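Regulatory protein PcrH (Pseudomonas aeruginosa, PDB 2XCB) binds the chaperone-binding region of the translocator protein PopD through a helical repeat fold, probably serving as its type III secretion chaperone. Local coordinates at residues H49-Q63 and S74-F88. Numbering follows the deposited sequence. Where two conformers were deposited one is given.
Sequences HYDARYFLGLGACRQ and SYSYGALMDINEPRF
Helices 52-63 and 74-81 pack as an antiparallel helical hairpin, with G59 facing S74 and Y75 and A52 facing G78; the short axes run at 160° and approach to 8.2 Å. G59 lets the Y75 ring come in close: Y75 CE1 lies 3.5 Å from G59 CA, where a side chain would collide with it, as the ring enters the hole formed by L56, G59, A60 and Q63. At the rim of that ring, Y75 OH donates to Q63 OE1 (2.8 Å) in the amide carbonyl plane, while amide and ring planes stand 88° apart; Q63 NE2 continues to E94 on helix 87-98. S74 OG gives its hydrogen to F55 O at 2.7 Å, on a lone pair in the carbonyl plane. This carbonyl also accepts G59 N, so a buried oxygen carries both the helical bond and the link between helices. Toward the other end, the edge of Y77 meets a face of F55, an inclined edge-to-face pair with planes at 58°, and Y77 OH bonds H49 O at 2.6 Å. M81 SD lies at the Y50 ring edge, 3.8 Å from Y50 CD2, a Met-aromatic contact. F88 turns its edge to helix 52-63, CZ lying 3.8 Å from A52 CB, and L56 CD2 covers one guanidinium face of R87. R87 grips E85 side-on, NE to OE2 and NH2 to OE1, a salt bridge. R87 NH1 hydrogen-bonds the bound peptide's backbone, and A60 and Y75 pack on an apolar side chain of it, consistent with the peptide-binding surface of tetratricopeptide-repeat chaperones of type III secretion.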
loop_
_atom_site.group_PDB
_atom_site.type_symbol
_atom_site.label_atom_id
_atom_site.label_comp_id
_atom_site.label_asym_id
_atom_site.label_seq_id
_atom_site.Cartn_x
_atom_site.Cartn_y
_atom_site.Cartn_z
ATOM N N HIS A 49 1.102 15.176 1.973
ATOM C CA HIS A 49 0.294 16.211 1.328
ATOM C C HIS A 49 1.016 17.041 0.235
ATOM O O HIS A 49 0.389 17.925 -0.355
ATOM C CB HIS A 49 -0.251 17.213 2.370
ATOM C CG HIS A 49 -1.063 16.612 3.479
ATOM N ND1 HIS A 49 -1.517 15.310 3.472
ATOM C CD2 HIS A 49 -1.566 17.173 4.608
ATOM C CE1 HIS A 49 -2.239 15.081 4.556
ATOM N NE2 HIS A 49 -2.285 16.190 5.264
ATOM N N TYR A 50 2.304 16.778 -0.053
ATOM C CA TYR A 50 3.105 17.710 -0.887
ATOM C C TYR A 50 3.793 17.056 -2.058
ATOM O O TYR A 50 4.413 17.743 -2.875
ATOM C CB TYR A 50 4.160 18.456 -0.051
ATOM C CG TYR A 50 3.555 19.114 1.166
ATOM C CD1 TYR A 50 3.716 18.551 2.426
ATOM C CD2 TYR A 50 2.766 20.258 1.051
ATOM C CE1 TYR A 50 3.161 19.131 3.558
ATOM C CE2 TYR A 50 2.182 20.845 2.170
ATOM C CZ TYR A 50 2.405 20.272 3.433
ATOM O OH TYR A 50 1.847 20.822 4.565
ATOM N N ASP A 51 3.735 15.732 -2.137
ATOM C CA ASP A 51 4.468 15.040 -3.194
ATOM C C ASP A 51 3.588 15.047 -4.459
ATOM O O ASP A 51 2.630 14.282 -4.546
ATOM C CB ASP A 51 4.851 13.596 -2.757
ATOM C CG ASP A 51 5.790 12.957 -3.707
ATOM O OD1 ASP A 51 6.667 12.206 -3.219
ATOM O OD2 ASP A 51 5.670 13.200 -4.959
ATOM N N ALA A 52 3.883 15.943 -5.411
ATOM C CA ALA A 52 3.069 16.060 -6.644
ATOM C C ALA A 52 2.858 14.713 -7.391
ATOM O O ALA A 52 1.832 14.520 -8.023
ATOM C CB ALA A 52 3.658 17.155 -7.605
ATOM N N ARG A 53 3.833 13.806 -7.373
ATOM C CA ARG A 53 3.616 12.513 -8.027
ATOM C C ARG A 53 2.337 11.817 -7.578
ATOM O O ARG A 53 1.618 11.164 -8.409
ATOM C CB ARG A 53 4.791 11.536 -7.860
ATOM C CG ARG A 53 6.196 12.073 -8.177
ATOM C CD ARG A 53 7.401 11.076 -7.715
ATOM N NE ARG A 53 7.353 10.881 -6.264
ATOM C CZ ARG A 53 7.839 9.834 -5.603
ATOM N NH1 ARG A 53 8.477 8.846 -6.245
ATOM N NH2 ARG A 53 7.700 9.803 -4.288
ATOM N N TYR A 54 2.035 11.921 -6.297
ATOM C CA TYR A 54 0.855 11.197 -5.765
ATOM C C TYR A 54 -0.441 11.801 -6.331
ATOM O O TYR A 54 -1.443 11.113 -6.514
ATOM C CB TYR A 54 0.784 11.253 -4.219
ATOM C CG TYR A 54 2.017 10.713 -3.530
ATOM C CD1 TYR A 54 2.909 9.902 -4.229
ATOM C CD2 TYR A 54 2.291 10.996 -2.181
ATOM C CE1 TYR A 54 4.107 9.395 -3.592
ATOM C CE2 TYR A 54 3.506 10.483 -1.531
ATOM C CZ TYR A 54 4.354 9.683 -2.263
ATOM O OH TYR A 54 5.495 9.193 -1.661
ATOM N N PHE A 55 -0.422 13.102 -6.590
ATOM C CA PHE A 55 -1.676 13.795 -7.039
ATOM C C PHE A 55 -1.905 13.596 -8.531
ATOM O O PHE A 55 -3.064 13.540 -9.009
ATOM C CB PHE A 55 -1.637 15.272 -6.637
ATOM C CG PHE A 55 -1.660 15.440 -5.121
ATOM C CD1 PHE A 55 -2.869 15.387 -4.416
ATOM C CD2 PHE A 55 -0.493 15.543 -4.412
ATOM C CE1 PHE A 55 -2.891 15.447 -2.975
ATOM C CE2 PHE A 55 -0.519 15.614 -2.975
ATOM C CZ PHE A 55 -1.681 15.568 -2.283
ATOM N N LEU A 56 -0.785 13.523 -9.251
ATOM C CA LEU A 56 -0.709 13.102 -10.679
ATOM C C LEU A 56 -1.261 11.722 -10.772
ATOM O O LEU A 56 -2.124 11.436 -11.600
ATOM C CB LEU A 56 0.760 13.159 -11.231
ATOM C CG LEU A 56 0.741 12.956 -12.778
ATOM C CD1 LEU A 56 -0.113 14.057 -13.457
ATOM C CD2 LEU A 56 2.140 12.895 -13.351
ATOM N N GLY A 57 -0.759 10.814 -9.927
ATOM C CA GLY A 57 -1.286 9.413 -9.903
ATOM C C GLY A 57 -2.811 9.317 -9.619
ATOM O O GLY A 57 -3.582 8.661 -10.384
ATOM N N LEU A 58 -3.242 10.016 -8.578
ATOM C CA LEU A 58 -4.664 9.993 -8.194
ATOM C C LEU A 58 -5.452 10.554 -9.390
ATOM O O LEU A 58 -6.505 9.990 -9.816
ATOM C CB LEU A 58 -4.834 10.841 -6.924
ATOM C CG LEU A 58 -6.257 11.007 -6.339
ATOM C CD1 LEU A 58 -6.871 9.640 -6.123
ATOM C CD2 LEU A 58 -6.419 11.913 -5.054
ATOM N N GLY A 59 -5.051 11.748 -9.860
ATOM C CA GLY A 59 -5.732 12.348 -11.091
ATOM C C GLY A 59 -5.840 11.421 -12.267
ATOM O O GLY A 59 -6.896 11.282 -12.815
ATOM N N ALA A 60 -4.739 10.744 -12.638
ATOM C CA ALA A 60 -4.704 9.899 -13.788
ATOM C C ALA A 60 -5.692 8.725 -13.615
ATOM O O ALA A 60 -6.390 8.317 -14.577
ATOM C CB ALA A 60 -3.275 9.410 -13.965
ATOM N N CYS A 61 -5.781 8.179 -12.380
ATOM C CA CYS A 61 -6.709 7.084 -12.110
ATOM C C CYS A 61 -8.143 7.471 -12.279
ATOM O O CYS A 61 -8.892 6.747 -12.897
ATOM C CB CYS A 61 -6.533 6.516 -10.675
ATOM S SG CYS A 61 -5.034 5.699 -10.493
ATOM N N ARG A 62 -8.498 8.624 -11.740
ATOM C CA ARG A 62 -9.843 9.126 -11.841
ATOM C C ARG A 62 -10.227 9.484 -13.313
ATOM O O ARG A 62 -11.334 9.187 -13.793
ATOM C CB ARG A 62 -9.959 10.340 -10.943
ATOM C CG ARG A 62 -10.009 9.937 -9.463
ATOM C CD ARG A 62 -9.780 11.121 -8.568
ATOM N NE ARG A 62 -10.080 10.770 -7.182
ATOM C CZ ARG A 62 -10.181 11.626 -6.162
ATOM N NH1 ARG A 62 -9.929 12.941 -6.289
ATOM N NH2 ARG A 62 -10.418 11.116 -4.944
ATOM N N GLN A 63 -9.282 10.096 -14.011
ATOM C CA GLN A 63 -9.460 10.339 -15.445
ATOM C C GLN A 63 -9.813 9.053 -16.197
ATOM O O GLN A 63 -10.778 9.044 -16.955
ATOM C CB GLN A 63 -8.222 10.993 -16.081
ATOM C CG GLN A 63 -8.562 11.649 -17.463
ATOM C CD GLN A 63 -7.361 12.366 -18.098
ATOM O OE1 GLN A 63 -6.461 12.787 -17.418
ATOM N NE2 GLN A 63 -7.384 12.506 -19.429
ATOM N N SER A 74 -7.711 16.848 -8.161
ATOM C CA SER A 74 -6.356 16.318 -7.871
ATOM C C SER A 74 -5.225 16.989 -8.687
ATOM O O SER A 74 -4.088 17.299 -8.190
ATOM C CB SER A 74 -6.383 14.805 -8.120
ATOM O OG SER A 74 -5.211 14.241 -7.526
ATOM N N TYR A 75 -5.516 17.160 -9.981
ATOM C CA TYR A 75 -4.655 17.889 -10.874
ATOM C C TYR A 75 -4.508 19.323 -10.418
ATOM O O TYR A 75 -3.431 19.872 -10.452
ATOM C CB TYR A 75 -5.259 17.863 -12.291
ATOM C CG TYR A 75 -5.223 16.507 -12.985
ATOM C CD1 TYR A 75 -4.192 15.604 -12.745
ATOM C CD2 TYR A 75 -6.137 16.210 -14.041
ATOM C CE1 TYR A 75 -4.122 14.381 -13.394
ATOM C CE2 TYR A 75 -6.091 14.999 -14.698
ATOM C CZ TYR A 75 -5.048 14.098 -14.398
ATOM O OH TYR A 75 -5.012 12.909 -15.070
ATOM N N SER A 76 -5.596 19.962 -9.953
ATOM C CA SER A 76 -5.474 21.332 -9.532
ATOM C C SER A 76 -4.526 21.481 -8.335
ATOM O O SER A 76 -3.666 22.394 -8.278
ATOM C CB SER A 76 -6.837 21.877 -9.151
ATOM O OG SER A 76 -6.628 23.239 -9.001
ATOM N N TYR A 77 -4.675 20.574 -7.367
ATOM C CA TYR A 77 -3.747 20.617 -6.207
ATOM C C TYR A 77 -2.305 20.262 -6.622
ATOM O O TYR A 77 -1.329 20.955 -6.296
ATOM C CB TYR A 77 -4.261 19.758 -5.058
ATOM C CG TYR A 77 -3.373 19.881 -3.851
ATOM C CD1 TYR A 77 -3.521 20.920 -2.940
ATOM C CD2 TYR A 77 -2.361 18.940 -3.609
ATOM C CE1 TYR A 77 -2.677 21.042 -1.767
ATOM C CE2 TYR A 77 -1.502 19.073 -2.443
ATOM C CZ TYR A 77 -1.685 20.108 -1.543
ATOM O OH TYR A 77 -0.818 20.230 -0.448
ATOM N N GLY A 78 -2.166 19.214 -7.403
ATOM C CA GLY A 78 -0.854 18.861 -7.857
ATOM C C GLY A 78 -0.090 20.030 -8.483
ATOM O O GLY A 78 1.114 20.237 -8.244
ATOM N N ALA A 79 -0.751 20.728 -9.407
ATOM C CA ALA A 79 -0.190 21.886 -10.083
ATOM C C ALA A 79 0.286 22.943 -9.076
ATOM O O ALA A 79 1.266 23.635 -9.356
ATOM C CB ALA A 79 -1.270 22.470 -11.064
ATOM N N LEU A 80 -0.407 23.096 -7.924
ATOM C CA LEU A 80 0.091 23.949 -6.829
ATOM C C LEU A 80 1.442 23.442 -6.209
ATOM O O LEU A 80 2.309 24.254 -5.788
ATOM C CB LEU A 80 -0.966 24.057 -5.761
ATOM C CG LEU A 80 -1.949 25.206 -5.803
ATOM C CD1 LEU A 80 -2.016 26.022 -7.089
ATOM C CD2 LEU A 80 -3.302 24.789 -5.274
ATOM N N MET A 81 1.624 22.126 -6.198
ATOM C CA MET A 81 2.800 21.496 -5.650
ATOM C C MET A 81 3.977 21.495 -6.605
ATOM O O MET A 81 5.116 21.437 -6.147
ATOM C CB MET A 81 2.466 20.063 -5.203
ATOM C CG MET A 81 1.352 20.028 -4.174
ATOM S SD MET A 81 1.829 20.757 -2.630
ATOM C CE MET A 81 0.796 22.291 -2.691
ATOM N N ASP A 82 3.754 21.506 -7.927
ATOM C CA ASP A 82 4.887 21.636 -8.838
ATOM C C ASP A 82 4.450 22.563 -9.989
ATOM O O ASP A 82 3.838 22.111 -10.954
ATOM C CB ASP A 82 5.342 20.283 -9.376
ATOM C CG ASP A 82 6.528 20.419 -10.340
ATOM O OD1 ASP A 82 6.814 21.544 -10.738
ATOM O OD2 ASP A 82 7.150 19.419 -10.695
ATOM N N ILE A 83 4.714 23.851 -9.836
ATOM C CA ILE A 83 4.243 24.859 -10.776
ATOM C C ILE A 83 4.866 24.743 -12.177
ATOM O O ILE A 83 4.378 25.369 -13.098
ATOM C CB ILE A 83 4.486 26.257 -10.218
ATOM C CG1 ILE A 83 5.955 26.451 -9.909
ATOM C CG2 ILE A 83 3.614 26.555 -8.996
ATOM C CD1 ILE A 83 6.218 27.926 -9.267
ATOM N N ASN A 84 5.933 23.966 -12.334
ATOM C CA ASN A 84 6.617 23.731 -13.628
ATOM C C ASN A 84 6.121 22.502 -14.444
ATOM O O ASN A 84 6.448 22.340 -15.601
ATOM C CB ASN A 84 8.116 23.587 -13.391
ATOM C CG ASN A 84 8.762 24.930 -13.088
ATOM O OD1 ASN A 84 8.285 25.947 -13.616
ATOM N ND2 ASN A 84 9.787 24.966 -12.201
ATOM N N GLU A 85 5.343 21.635 -13.797
ATOM C CA GLU A 85 4.945 20.361 -14.416
ATOM C C GLU A 85 3.795 20.547 -15.408
ATOM O O GLU A 85 2.647 20.889 -15.021
ATOM C CB GLU A 85 4.596 19.352 -13.284
ATOM C CG GLU A 85 3.902 18.096 -13.702
ATOM C CD GLU A 85 4.832 17.303 -14.567
ATOM O OE1 GLU A 85 5.852 16.772 -14.041
ATOM O OE2 GLU A 85 4.535 17.275 -15.778
ATOM N N PRO A 86 4.081 20.303 -16.695
ATOM C CA PRO A 86 3.108 20.467 -17.801
ATOM C C PRO A 86 2.006 19.415 -17.776
ATOM O O PRO A 86 0.913 19.680 -18.312
ATOM C CB PRO A 86 3.983 20.310 -19.056
ATOM C CG PRO A 86 5.120 19.430 -18.567
ATOM C CD PRO A 86 5.424 19.989 -17.211
ATOM N N ARG A 87 2.226 18.243 -17.144
ATOM C CA ARG A 87 1.196 17.198 -17.130
ATOM C C ARG A 87 -0.097 17.623 -16.447
ATOM O O ARG A 87 -1.159 17.209 -16.861
ATOM C CB ARG A 87 1.690 15.894 -16.533
ATOM C CG ARG A 87 2.573 15.155 -17.512
ATOM C CD ARG A 87 3.417 13.931 -16.892
ATOM N NE ARG A 87 4.449 14.399 -15.973
ATOM C CZ ARG A 87 5.318 13.607 -15.313
ATOM N NH1 ARG A 87 5.239 12.273 -15.411
ATOM N NH2 ARG A 87 6.247 14.161 -14.520
ATOM N N PHE A 88 0.002 18.404 -15.386
ATOM C CA PHE A 88 -1.190 18.831 -14.687
ATOM C C PHE A 88 -2.123 19.602 -15.605
ATOM O O PHE A 88 -3.256 19.201 -15.754
ATOM C CB PHE A 88 -0.800 19.615 -13.430
ATOM C CG PHE A 88 -0.174 18.715 -12.325
ATOM C CD1 PHE A 88 -0.917 17.654 -11.766
ATOM C CD2 PHE A 88 1.175 18.879 -11.953
ATOM C CE1 PHE A 88 -0.389 16.838 -10.725
ATOM C CE2 PHE A 88 1.767 18.071 -10.957
ATOM C CZ PHE A 88 0.964 17.023 -10.323
#